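Local atomic coordinates of glutathione S-transferase domain (Xanthobacter autotrophicus, PDB entry 4HZ2), a protein that binds glutathione and, as a member of the glutathione S-transferase family, is probably a transferase acting with this tripeptide. Residues W101-G106 against T110-W115; C34-Q39 against L183-H188; A128-L133 against A148-R153; A90-F95 against A179-F184. All blocks are in the same frame, centred on the assembly; numbering follows the deposited sequence.

How the contacts relate
Contacts 2 and 4 lie at the heart of the chain, their centres 8 Å apart, and both end on helix 178-187: helix 32-43 packs on it in contact 2, helix 88-96 in contact 4. Together they seat the sheet-bearing N-terminal domain on the helical C-terminal one. Contact 1, about 10 Å from contact 4 between centres, is the linker and the start of helix 107-137; contacts 1 and 4 both touch the second subunit. Contact 3, about 27 Å from contact 1 between centres, joins the far part of that helix to helix 144-165. Along the chain contacts 1 and 3 follow one another inside the loops closed by contacts 2 and 4. Tyr186 in contact 2 lines the glutathione pocket, by the interdomain seam.

Contact 1: W101-G106 against T110-W115; sequences WLPPPG and TRVHEW
Pro103 meets Val112 here, beside two flat groups of the same helix. The guanidinium of Arg111 carries the carboxylate carbon of Glu114 at its edge, in plane; this is a salt bridge along the helix, Arg111 NH1 to Glu114 OE1 at 3.0 Å, with the oxygen met on its syn side. Glu114 has Arg86 of the second subunit as a second partner, which ties the pair to the dimer interface. The indole of Trp115 takes Phe118 and His164 edge-to-face and makes a cation-pi contact with the same Arg86 of the second subunit.

Val112 divides its methyls between two neighbours. CG1 stands anti to the backbone N (chi1 168°) and meets Leu102 CD1 at 4.2 Å, while CG2, beside that N, comes within 3.8 Å of CD of Pro103. Further along, Gly106 holds the N-cap position of helix 107-137, and its O accepts from Thr110 N at 2.9 Å in a nearly straight bond of 164°. A water accepts from Gly106 N at 3.0 Å and also bonds Thr110 OG1. At Gly106 (phi 139°) a CB would jam against the carbonyl O of Pro105.

The linker is thus pinned by one main-chain bond and a water at the helix start and by the apolar contact of Leu102 and Pro103 with Val112, while Thr110, on the helix, bonds His94 of the second subunit.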
loop_
_atom_site.group_PDB
_atom_site.type_symbol
_atom_site.label_atom_id
_atom_site.label_comp_id
_atom_site.label_asym_id
_atom_site.label_seq_id
_atom_site.Cartn_x
_atom_site.Cartn_y
_atom_site.Cartn_z
ATOM N N TRP B 101 -6.979 13.643 13.387
ATOM C CA TRP B 101 -6.646 13.213 12.002
ATOM C C TRP B 101 -6.779 11.689 11.818
ATOM O O TRP B 101 -6.706 11.184 10.678
ATOM C CB TRP B 101 -5.222 13.652 11.610
ATOM C CG TRP B 101 -5.174 15.117 11.367
ATOM C CD1 TRP B 101 -4.797 16.114 12.253
ATOM C CD2 TRP B 101 -5.588 15.778 10.173
ATOM N NE1 TRP B 101 -4.940 17.342 11.656
ATOM C CE2 TRP B 101 -5.433 17.166 10.383
ATOM C CE3 TRP B 101 -6.062 15.322 8.938
ATOM C CZ2 TRP B 101 -5.730 18.103 9.398
ATOM C CZ3 TRP B 101 -6.359 16.253 7.955
ATOM C CH2 TRP B 101 -6.181 17.632 8.189
ATOM N N LEU B 102 -6.911 10.941 12.927
ATOM C CA LEU B 102 -7.037 9.485 12.826
ATOM C C LEU B 102 -8.137 8.961 13.744
ATOM O O LEU B 102 -7.988 9.012 14.976
ATOM C CB LEU B 102 -5.725 8.785 13.165
ATOM C CG LEU B 102 -5.698 7.271 12.928
ATOM C CD1 LEU B 102 -5.975 6.872 11.461
ATOM C CD2 LEU B 102 -4.371 6.682 13.369
ATOM N N PRO B 103 -9.247 8.467 13.163
ATOM C CA PRO B 103 -10.295 7.909 14.013
ATOM C C PRO B 103 -9.774 6.712 14.805
ATOM O O PRO B 103 -8.833 6.043 14.370
ATOM C CB PRO B 103 -11.377 7.428 13.016
ATOM C CG PRO B 103 -11.070 8.123 11.750
ATOM C CD PRO B 103 -9.604 8.452 11.737
ATOM N N PRO B 104 -10.449 6.378 15.906
ATOM C CA PRO B 104 -10.094 5.186 16.658
ATOM C C PRO B 104 -10.518 3.922 15.910
ATOM O O PRO B 104 -11.303 3.987 14.944
ATOM C CB PRO B 104 -10.925 5.325 17.933
ATOM C CG PRO B 104 -12.156 6.078 17.483
ATOM C CD PRO B 104 -11.668 7.032 16.415
ATOM N N PRO B 105 -9.994 2.770 16.328
ATOM C CA PRO B 105 -10.392 1.523 15.667
ATOM C C PRO B 105 -11.905 1.402 15.570
ATOM O O PRO B 105 -12.644 1.821 16.480
ATOM C CB PRO B 105 -9.764 0.449 16.559
ATOM C CG PRO B 105 -8.522 1.121 17.083
ATOM C CD PRO B 105 -8.942 2.553 17.338
ATOM N N GLY B 106 -12.353 0.854 14.446
ATOM C CA GLY B 106 -13.775 0.746 14.132
ATOM C C GLY B 106 -13.938 1.083 12.669
ATOM O O GLY B 106 -12.941 1.209 11.940
ATOM N N THR B 110 -11.143 1.831 9.713
ATOM C CA THR B 110 -11.034 0.890 8.602
ATOM C C THR B 110 -11.212 1.585 7.250
ATOM O O THR B 110 -10.475 1.290 6.281
ATOM C CB THR B 110 -12.004 -0.264 8.772
ATOM O OG1 THR B 110 -11.515 -1.080 9.832
ATOM C CG2 THR B 110 -12.093 -1.112 7.504
ATOM N N ARG B 111 -12.170 2.512 7.176
ATOM C CA ARG B 111 -12.331 3.290 5.935
ATOM C C ARG B 111 -11.068 4.076 5.609
ATOM O O ARG B 111 -10.666 4.163 4.435
ATOM C CB ARG B 111 -13.539 4.221 5.979
ATOM C CG ARG B 111 -14.852 3.467 6.078
ATOM C CD ARG B 111 -15.042 2.553 4.884
ATOM N NE ARG B 111 -16.391 1.991 4.870
ATOM C CZ ARG B 111 -16.686 0.792 4.380
ATOM N NH1 ARG B 111 -15.713 0.056 3.857
ATOM N NH2 ARG B 111 -17.949 0.352 4.411
ATOM N N VAL B 112 -10.427 4.637 6.651
ATOM C CA VAL B 112 -9.152 5.310 6.438
ATOM C C VAL B 112 -8.112 4.318 5.859
ATOM O O VAL B 112 -7.429 4.613 4.875
ATOM C CB VAL B 112 -8.583 5.954 7.729
ATOM C CG1 VAL B 112 -7.124 6.366 7.497
ATOM C CG2 VAL B 112 -9.408 7.154 8.150
ATOM N N HIS B 113 -7.949 3.151 6.494
ATOM C CA HIS B 113 -7.003 2.145 5.989
ATOM C C HIS B 113 -7.249 1.827 4.536
ATOM O O HIS B 113 -6.295 1.706 3.767
ATOM C CB HIS B 113 -7.061 0.845 6.804
ATOM C CG HIS B 113 -6.631 1.016 8.223
ATOM N ND1 HIS B 113 -7.137 0.248 9.247
ATOM C CD2 HIS B 113 -5.680 1.820 8.788
ATOM C CE1 HIS B 113 -6.547 0.592 10.387
ATOM N NE2 HIS B 113 -5.677 1.553 10.140
ATOM N N GLU B 114 -8.524 1.641 4.173
ATOM C CA GLU B 114 -8.867 1.302 2.777
ATOM C C GLU B 114 -8.336 2.341 1.800
ATOM O O GLU B 114 -7.724 1.997 0.784
ATOM C CB GLU B 114 -10.377 1.126 2.610
ATOM C CG GLU B 114 -10.916 -0.056 3.376
ATOM C CD GLU B 114 -12.423 -0.145 3.277
ATOM O OE1 GLU B 114 -13.031 0.874 2.849
ATOM O OE2 GLU B 114 -12.999 -1.200 3.644
ATOM N N TRP B 115 -8.557 3.617 2.102
ATOM C CA TRP B 115 -8.042 4.663 1.224
ATOM C C TRP B 115 -6.505 4.678 1.194
ATOM O O TRP B 115 -5.912 4.980 0.148
ATOM C CB TRP B 115 -8.579 6.050 1.616
ATOM C CG TRP B 115 -9.999 6.232 1.315
ATOM C CD1 TRP B 115 -11.017 6.492 2.211
ATOM C CD2 TRP B 115 -10.594 6.296 0.003
ATOM N NE1 TRP B 115 -12.222 6.639 1.527
ATOM C CE2 TRP B 115 -11.969 6.575 0.179
ATOM C CE3 TRP B 115 -10.093 6.158 -1.300
ATOM C CZ2 TRP B 115 -12.861 6.645 -0.897
ATOM C CZ3 TRP B 115 -10.991 6.262 -2.392
ATOM C CH2 TRP B 115 -12.359 6.512 -2.166
HETATM O O HOH W 1 -10.532 -0.690 12.577
#

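Contact 2: C34-Q39 against L183-H188; sequences CWKAAQ and LFAYTH
Apolar contact comes first: Trp35 brings the six-membered part of its indole obliquely onto helix 183-187, CE3 of Trp35 at 3.5 Å from CB of Ala185 and CH2 of Trp35 equally close to CD2 of Phe184. The first torsion (chi1 173°) sets CG opposite the backbone N and swings the indole across toward that helix, and CB of Gln39 lies over the centre of one ring face. Lys36 runs its extended chain past the same alanine, CG of Lys36 to CB of Ala185 3.7 Å.

The aromatic contacts are oblique: the planes of Trp35 and Phe184 meet at 35°, and His188 completes the cluster. Were Trp35 cut back to an alanine, a gap would probably open beside Ala185 and Phe184, and the carbonyl of Asn217 would be left without its indole N-H.

No hydrogen bond crosses; the polar bonds hold each side in place. His188 ND1 donates to Phe184 O at 2.8 Å from above the carbonyl plane, which fixes the turn of the imidazole. Lys36 NZ forms a salt bridge with Glu119 and also hydrogen-bonds to Asn33 OD1, Asn89 OD1 and Ser88 OG.

The axes of 34-39 and 183-187 pass 9.3 Å apart at 131°, nearer antiparallel than parallel; helix 201-211 touches Phe184, and helix 107-137 reaches both Lys36 and Tyr186, a residue of the glutathione pocket.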
loop_
_atom_site.group_PDB
_atom_site.type_symbol
_atom_site.label_atom_id
_atom_site.label_comp_id
_atom_site.label_asym_id
_atom_site.label_seq_id
_atom_site.Cartn_x
_atom_site.Cartn_y
_atom_site.Cartn_z
ATOM N N CYS B 34 7.096 12.504 0.684
ATOM C CA CYS B 34 7.827 13.229 1.721
ATOM C C CYS B 34 6.971 14.357 2.288
ATOM O O CYS B 34 7.004 14.606 3.497
ATOM C CB CYS B 34 9.145 13.757 1.144
ATOM S SG CYS B 34 10.249 12.365 0.700
ATOM N N TRP B 35 6.179 15.010 1.429
ATOM C CA TRP B 35 5.220 16.000 1.890
ATOM C C TRP B 35 4.283 15.409 2.977
ATOM O O TRP B 35 3.939 16.109 3.947
ATOM C CB TRP B 35 4.422 16.593 0.704
ATOM C CG TRP B 35 3.298 17.486 1.095
ATOM C CD1 TRP B 35 3.319 18.864 1.198
ATOM C CD2 TRP B 35 1.959 17.081 1.423
ATOM N NE1 TRP B 35 2.078 19.326 1.591
ATOM C CE2 TRP B 35 1.226 18.253 1.724
ATOM C CE3 TRP B 35 1.313 15.835 1.511
ATOM C CZ2 TRP B 35 -0.123 18.216 2.093
ATOM C CZ3 TRP B 35 -0.033 15.800 1.879
ATOM C CH2 TRP B 35 -0.734 16.987 2.160
ATOM N N LYS B 36 3.837 14.151 2.807
ATOM C CA LYS B 36 2.931 13.533 3.795
ATOM C C LYS B 36 3.567 13.599 5.180
ATOM O O LYS B 36 2.900 13.930 6.170
ATOM C CB LYS B 36 2.639 12.058 3.497
ATOM C CG LYS B 36 1.850 11.825 2.196
ATOM C CD LYS B 36 1.898 10.357 1.808
ATOM C CE LYS B 36 1.260 10.029 0.472
ATOM N NZ LYS B 36 1.424 8.575 0.165
ATOM N N ALA B 37 4.850 13.237 5.231
ATOM C CA ALA B 37 5.550 13.166 6.511
ATOM C C ALA B 37 5.685 14.570 7.108
ATOM O O ALA B 37 5.355 14.779 8.287
ATOM C CB ALA B 37 6.933 12.504 6.387
ATOM N N ALA B 38 6.181 15.530 6.325
ATOM C CA ALA B 38 6.327 16.893 6.839
ATOM C C ALA B 38 4.968 17.458 7.276
ATOM O O ALA B 38 4.854 18.126 8.332
ATOM C CB ALA B 38 6.994 17.808 5.819
ATOM N N GLN B 39 3.942 17.221 6.463
ATOM C CA GLN B 39 2.650 17.798 6.748
ATOM C C GLN B 39 2.038 17.258 8.036
ATOM O O GLN B 39 1.485 18.035 8.833
ATOM C CB GLN B 39 1.696 17.527 5.570
ATOM C CG GLN B 39 0.322 18.163 5.708
ATOM C CD GLN B 39 0.390 19.691 5.672
ATOM O OE1 GLN B 39 0.374 20.333 4.590
ATOM N NE2 GLN B 39 0.464 20.287 6.847
ATOM N N LEU B 183 -4.134 11.113 -0.100
ATOM C CA LEU B 183 -4.515 11.252 -1.518
ATOM C C LEU B 183 -4.319 12.682 -2.030
ATOM O O LEU B 183 -4.179 12.900 -3.248
ATOM C CB LEU B 183 -5.937 10.726 -1.768
ATOM C CG LEU B 183 -5.939 9.178 -1.811
ATOM C CD1 LEU B 183 -7.244 8.566 -1.330
ATOM C CD2 LEU B 183 -5.535 8.628 -3.176
ATOM N N PHE B 184 -4.271 13.650 -1.113
ATOM C CA PHE B 184 -4.027 15.033 -1.504
ATOM C C PHE B 184 -2.579 15.216 -1.969
ATOM O O PHE B 184 -2.299 15.997 -2.890
ATOM C CB PHE B 184 -4.356 15.969 -0.353
ATOM C CG PHE B 184 -4.157 17.430 -0.652
ATOM C CD1 PHE B 184 -5.213 18.201 -1.133
ATOM C CD2 PHE B 184 -2.908 18.056 -0.419
ATOM C CE1 PHE B 184 -5.050 19.557 -1.352
ATOM C CE2 PHE B 184 -2.751 19.413 -0.645
ATOM C CZ PHE B 184 -3.821 20.158 -1.127
ATOM N N ALA B 185 -1.662 14.471 -1.337
ATOM C CA ALA B 185 -0.221 14.635 -1.545
ATOM C C ALA B 185 0.131 14.784 -3.026
ATOM O O ALA B 185 0.797 15.739 -3.411
ATOM C CB ALA B 185 0.532 13.455 -0.913
ATOM N N TYR B 186 -0.279 13.822 -3.853
ATOM C CA TYR B 186 -0.034 13.937 -5.294
ATOM C C TYR B 186 -1.200 14.508 -6.084
ATOM O O TYR B 186 -0.989 15.133 -7.125
ATOM C CB TYR B 186 0.394 12.584 -5.883
ATOM C CG TYR B 186 1.782 12.205 -5.423
ATOM C CD1 TYR B 186 2.916 12.772 -6.008
ATOM C CD2 TYR B 186 1.955 11.294 -4.397
ATOM C CE1 TYR B 186 4.195 12.411 -5.607
ATOM C CE2 TYR B 186 3.225 10.938 -3.977
ATOM C CZ TYR B 186 4.334 11.509 -4.582
ATOM O OH TYR B 186 5.599 11.155 -4.160
ATOM N N THR B 187 -2.430 14.303 -5.605
ATOM C CA THR B 187 -3.587 14.746 -6.402
ATOM C C THR B 187 -3.568 16.255 -6.560
ATOM O O THR B 187 -3.964 16.774 -7.629
ATOM C CB THR B 187 -4.938 14.262 -5.826
ATOM O OG1 THR B 187 -4.899 12.837 -5.669
ATOM C CG2 THR B 187 -6.092 14.592 -6.783
ATOM N N HIS B 188 -3.130 16.987 -5.535
ATOM C CA HIS B 188 -3.142 18.466 -5.654
ATOM C C HIS B 188 -2.198 18.972 -6.738
ATOM O O HIS B 188 -2.356 20.084 -7.230
ATOM C CB HIS B 188 -2.949 19.205 -4.311
ATOM C CG HIS B 188 -1.525 19.381 -3.863
ATOM N ND1 HIS B 188 -0.775 18.346 -3.324
ATOM C CD2 HIS B 188 -0.749 20.496 -3.776
ATOM C CE1 HIS B 188 0.408 18.819 -2.943
ATOM N NE2 HIS B 188 0.454 20.118 -3.217
#

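Contact 3: A128-L133 against A148-R153; sequences AVARYL and ADCATR
Cys150 is the centre of this contact, giving up more surface than any other residue in either segment. Its CB sits opposite the methyl of Ala130, the two CB atoms of Cys150 and Ala130 being 4.1 Å apart, and its sulfur is turned to the preceding residue: SG of Cys150 lies 4.4 Å from CG1 of Val129. The thiol gets there because SG stands anti to the carbonyl carbon (chi1 -86°), beside the backbone N.

The small side chain of Ala130 fits the close approach of the backbones, 6.4 Å between CA of Ala130 and CA of Cys150, the nearest such pair across the segments. Val129 is the outer partner, partly exposed; its CG1 is carried anti to the backbone N and brushes the sulfur loosely. No hydrogen bond crosses here, so small apolar surfaces do all the work.

Helices 107-137 and 144-165 follow each other in the chain and run in opposite senses at this point, a pairing of consecutive antiparallel helices in the all-helical C-terminal domain of the glutathione S-transferase fold. Leu147 continues the seam against Ala130 and Leu133, while Ala128 and Arg131 touch Tyr186 of helix 178-187.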
loop_
_atom_site.group_PDB
_atom_site.type_symbol
_atom_site.label_atom_id
_atom_site.label_comp_id
_atom_site.label_asym_id
_atom_site.label_seq_id
_atom_site.Cartn_x
_atom_site.Cartn_y
_atom_site.Cartn_z
ATOM N N ALA B 128 1.840 9.709 -9.143
ATOM C CA ALA B 128 3.140 10.172 -8.691
ATOM C C ALA B 128 4.186 9.861 -9.757
ATOM O O ALA B 128 5.043 10.694 -10.070
ATOM C CB ALA B 128 3.497 9.511 -7.382
ATOM N N VAL B 129 4.122 8.658 -10.316
ATOM C CA VAL B 129 5.097 8.250 -11.320
ATOM C C VAL B 129 5.028 9.105 -12.596
ATOM O O VAL B 129 6.066 9.551 -13.101
ATOM C CB VAL B 129 4.987 6.746 -11.626
ATOM C CG1 VAL B 129 5.907 6.353 -12.785
ATOM C CG2 VAL B 129 5.306 5.951 -10.358
ATOM N N ALA B 130 3.824 9.354 -13.116
ATOM C CA ALA B 130 3.697 10.201 -14.308
ATOM C C ALA B 130 4.223 11.620 -14.049
ATOM O O ALA B 130 4.912 12.200 -14.888
ATOM C CB ALA B 130 2.252 10.256 -14.802
ATOM N N ARG B 131 3.900 12.178 -12.886
ATOM C CA ARG B 131 4.444 13.498 -12.502
ATOM C C ARG B 131 5.991 13.475 -12.460
ATOM O O ARG B 131 6.664 14.401 -12.938
ATOM C CB ARG B 131 3.862 13.982 -11.174
ATOM C CG ARG B 131 4.632 15.141 -10.518
ATOM C CD ARG B 131 3.789 15.646 -9.362
ATOM N NE ARG B 131 4.326 16.750 -8.564
ATOM C CZ ARG B 131 5.144 16.598 -7.528
ATOM N NH1 ARG B 131 5.596 15.373 -7.227
ATOM N NH2 ARG B 131 5.524 17.665 -6.804
ATOM N N TYR B 132 6.545 12.400 -11.902
ATOM C CA TYR B 132 7.983 12.236 -11.825
ATOM C C TYR B 132 8.635 12.182 -13.215
ATOM O O TYR B 132 9.574 12.925 -13.526
ATOM C CB TYR B 132 8.311 10.987 -11.023
ATOM C CG TYR B 132 9.787 10.793 -10.802
ATOM C CD1 TYR B 132 10.479 11.585 -9.892
ATOM C CD2 TYR B 132 10.493 9.836 -11.509
ATOM C CE1 TYR B 132 11.835 11.412 -9.689
ATOM C CE2 TYR B 132 11.847 9.662 -11.320
ATOM C CZ TYR B 132 12.511 10.451 -10.407
ATOM O OH TYR B 132 13.856 10.272 -10.215
ATOM N N LEU B 133 8.072 11.349 -14.093
ATOM C CA LEU B 133 8.649 11.176 -15.422
ATOM C C LEU B 133 8.472 12.410 -16.309
ATOM O O LEU B 133 9.394 12.766 -17.029
ATOM C CB LEU B 133 8.093 9.935 -16.128
ATOM C CG LEU B 133 8.311 8.598 -15.411
ATOM C CD1 LEU B 133 7.581 7.476 -16.142
ATOM C CD2 LEU B 133 9.799 8.267 -15.256
ATOM N N ALA B 148 1.338 5.771 -21.088
ATOM C CA ALA B 148 -0.025 5.569 -21.576
ATOM C C ALA B 148 -0.810 4.751 -20.556
ATOM O O ALA B 148 -1.986 5.020 -20.279
ATOM C CB ALA B 148 -0.011 4.867 -22.927
ATOM N N ASP B 149 -0.146 3.746 -19.994
ATOM C CA ASP B 149 -0.726 2.945 -18.940
ATOM C C ASP B 149 -1.042 3.814 -17.725
ATOM O O ASP B 149 -2.117 3.692 -17.126
ATOM C CB ASP B 149 0.249 1.842 -18.546
ATOM C CG ASP B 149 -0.379 0.817 -17.620
ATOM O OD1 ASP B 149 -1.344 0.140 -18.045
ATOM O OD2 ASP B 149 0.088 0.698 -16.463
ATOM N N CYS B 150 -0.105 4.697 -17.369
ATOM C CA CYS B 150 -0.314 5.641 -16.269
ATOM C C CYS B 150 -1.509 6.520 -16.495
ATOM O O CYS B 150 -2.283 6.773 -15.575
ATOM C CB CYS B 150 0.881 6.564 -16.100
ATOM S SG CYS B 150 2.158 5.859 -15.056
ATOM N N ALA B 151 -1.638 7.024 -17.712
ATOM C CA ALA B 151 -2.734 7.920 -18.013
ATOM C C ALA B 151 -4.049 7.183 -17.799
ATOM O O ALA B 151 -4.970 7.700 -17.166
ATOM C CB ALA B 151 -2.613 8.456 -19.428
ATOM N N THR B 152 -4.136 5.964 -18.312
ATOM C CA THR B 152 -5.362 5.170 -18.177
ATOM C C THR B 152 -5.658 4.794 -16.723
ATOM O O THR B 152 -6.769 5.015 -16.213
ATOM C CB THR B 152 -5.269 3.908 -19.069
ATOM O OG1 THR B 152 -5.052 4.320 -20.439
ATOM C CG2 THR B 152 -6.542 3.073 -18.960
ATOM N N ARG B 153 -4.636 4.312 -16.011
ATOM C CA ARG B 153 -4.889 3.796 -14.671
ATOM C C ARG B 153 -5.000 4.934 -13.655
ATOM O O ARG B 153 -5.768 4.840 -12.684
ATOM C CB ARG B 153 -3.826 2.767 -14.280
ATOM C CG ARG B 153 -3.887 1.504 -15.148
ATOM C CD ARG B 153 -2.798 0.544 -14.696
ATOM N NE ARG B 153 -2.866 -0.733 -15.391
ATOM C CZ ARG B 153 -3.716 -1.709 -15.086
ATOM N NH1 ARG B 153 -4.582 -1.569 -14.083
ATOM N NH2 ARG B 153 -3.699 -2.834 -15.789
#

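Contact 4: A90-F95 against A179-F184; sequences AILLHF and ADLALF
Leu92 against Ala182 and Leu181 is a small, wholly apolar patch at the interface of the two domains, where helix 88-96 of the N-terminal half rests on helix 178-187 of the C-terminal half. Leu92 supplies the whole of one side. Its CD1 presses on the neighbouring helix, 3.7 Å from CB of Ala182 and 3.9 Å from CA of the same Ala182. The other branch is more loosely engaged: CD2 of Leu92 is 4.4 Å from CD1 of Leu181.

The fork faces across because CG of Leu92 stands anti to the carbonyl carbon (chi1 -75°) and the chain then runs on with CD1 anti to CA (chi2 171°). Ala182, with a lone methyl, lets the leucine branch settle right down onto its backbone.

Neighbouring helices close in on the patch: Ile40 of helix 32-43 touches Leu92, Leu116 of helix 107-137 touches Ala182, and Leu181 also meets Leu43 and Trp101. The side chain of Leu92 is about 8 Å from bound glutathione.

No hydrogen bond or charge crosses between the two segments. The fit therefore rests on shape and on burial of methyl groups, with all three touching residues buried, so the domains are joined here by hydrophobic contact.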
loop_
_atom_site.group_PDB
_atom_site.type_symbol
_atom_site.label_atom_id
_atom_site.label_comp_id
_atom_site.label_asym_id
_atom_site.label_seq_id
_atom_site.Cartn_x
_atom_site.Cartn_y
_atom_site.Cartn_z
ATOM N N ALA B 90 2.544 4.807 6.740
ATOM C CA ALA B 90 2.807 4.358 8.135
ATOM C C ALA B 90 3.210 5.545 8.988
ATOM O O ALA B 90 2.828 5.625 10.153
ATOM C CB ALA B 90 3.905 3.281 8.171
ATOM N N ILE B 91 3.954 6.487 8.414
ATOM C CA ILE B 91 4.316 7.725 9.152
ATOM C C ILE B 91 3.050 8.556 9.449
ATOM O O ILE B 91 2.869 9.107 10.539
ATOM C CB ILE B 91 5.356 8.537 8.368
ATOM C CG1 ILE B 91 6.688 7.775 8.372
ATOM C CG2 ILE B 91 5.544 9.949 8.954
ATOM C CD1 ILE B 91 7.664 8.197 7.288
ATOM N N LEU B 92 2.123 8.621 8.486
ATOM C CA LEU B 92 0.864 9.303 8.751
ATOM C C LEU B 92 0.121 8.639 9.903
ATOM O O LEU B 92 -0.374 9.318 10.791
ATOM C CB LEU B 92 -0.061 9.266 7.524
ATOM C CG LEU B 92 0.241 10.187 6.312
ATOM C CD1 LEU B 92 -0.637 9.883 5.077
ATOM C CD2 LEU B 92 0.214 11.688 6.715
ATOM N N LEU B 93 0.028 7.315 9.878
ATOM C CA LEU B 93 -0.643 6.575 10.948
ATOM C C LEU B 93 0.052 6.744 12.285
ATOM O O LEU B 93 -0.597 6.756 13.316
ATOM C CB LEU B 93 -0.747 5.083 10.592
ATOM C CG LEU B 93 -1.785 4.726 9.520
ATOM C CD1 LEU B 93 -1.457 3.345 8.943
ATOM C CD2 LEU B 93 -3.172 4.740 10.167
ATOM N N HIS B 94 1.367 6.880 12.270
ATOM C CA HIS B 94 2.091 6.880 13.540
ATOM C C HIS B 94 1.851 8.186 14.301
ATOM O O HIS B 94 1.569 8.194 15.530
ATOM C CB HIS B 94 3.600 6.729 13.266
ATOM C CG HIS B 94 4.427 6.758 14.507
ATOM N ND1 HIS B 94 4.643 5.631 15.272
ATOM C CD2 HIS B 94 5.063 7.781 15.140
ATOM C CE1 HIS B 94 5.407 5.951 16.311
ATOM N NE2 HIS B 94 5.658 7.251 16.267
ATOM N N PHE B 95 2.026 9.299 13.584
ATOM C CA PHE B 95 1.853 10.627 14.189
ATOM C C PHE B 95 0.417 11.114 14.337
ATOM O O PHE B 95 0.148 11.981 15.160
ATOM C CB PHE B 95 2.713 11.658 13.468
ATOM C CG PHE B 95 4.179 11.402 13.652
ATOM C CD1 PHE B 95 4.903 10.756 12.655
ATOM C CD2 PHE B 95 4.812 11.724 14.862
ATOM C CE1 PHE B 95 6.239 10.466 12.819
ATOM C CE2 PHE B 95 6.169 11.437 15.037
ATOM C CZ PHE B 95 6.889 10.827 13.994
ATOM N N ALA B 179 -6.619 10.014 5.538
ATOM C CA ALA B 179 -6.965 9.527 4.196
ATOM C C ALA B 179 -6.956 10.696 3.201
ATOM O O ALA B 179 -6.391 10.576 2.102
ATOM C CB ALA B 179 -8.308 8.836 4.215
ATOM N N ASP B 180 -7.556 11.837 3.579
ATOM C CA ASP B 180 -7.514 13.002 2.690
ATOM C C ASP B 180 -6.074 13.448 2.450
ATOM O O ASP B 180 -5.693 13.775 1.331
ATOM C CB ASP B 180 -8.368 14.166 3.198
ATOM C CG ASP B 180 -9.784 13.745 3.501
ATOM O OD1 ASP B 180 -10.626 13.617 2.559
ATOM O OD2 ASP B 180 -10.070 13.452 4.674
ATOM N N LEU B 181 -5.262 13.506 3.513
ATOM C CA LEU B 181 -3.863 13.912 3.346
ATOM C C LEU B 181 -3.116 12.981 2.371
ATOM O O LEU B 181 -2.412 13.465 1.478
ATOM C CB LEU B 181 -3.123 13.952 4.698
ATOM C CG LEU B 181 -3.631 14.923 5.772
ATOM C CD1 LEU B 181 -2.733 14.923 7.022
ATOM C CD2 LEU B 181 -3.741 16.336 5.192
ATOM N N ALA B 182 -3.286 11.662 2.541
ATOM C CA ALA B 182 -2.558 10.704 1.732
ATOM C C ALA B 182 -2.863 10.873 0.241
ATOM O O ALA B 182 -1.959 10.778 -0.583
ATOM C CB ALA B 182 -2.813 9.259 2.159
ATOM N N LEU B 183 -4.134 11.113 -0.100
ATOM C CA LEU B 183 -4.515 11.252 -1.518
ATOM C C LEU B 183 -4.319 12.682 -2.030
ATOM O O LEU B 183 -4.179 12.900 -3.248
ATOM C CB LEU B 183 -5.937 10.726 -1.768
ATOM C CG LEU B 183 -5.939 9.178 -1.811
ATOM C CD1 LEU B 183 -7.244 8.566 -1.330
ATOM C CD2 LEU B 183 -5.535 8.628 -3.176
ATOM N N PHE B 184 -4.271 13.650 -1.113
ATOM C CA PHE B 184 -4.027 15.033 -1.504
ATOM C C PHE B 184 -2.579 15.216 -1.969
ATOM O O PHE B 184 -2.299 15.997 -2.890
ATOM C CB PHE B 184 -4.356 15.969 -0.353
ATOM C CG PHE B 184 -4.157 17.430 -0.652
ATOM C CD1 PHE B 184 -5.213 18.201 -1.133
ATOM C CD2 PHE B 184 -2.908 18.056 -0.419
ATOM C CE1 PHE B 184 -5.050 19.557 -1.352
ATOM C CE2 PHE B 184 -2.751 19.413 -0.645
ATOM C CZ PHE B 184 -3.821 20.158 -1.127
#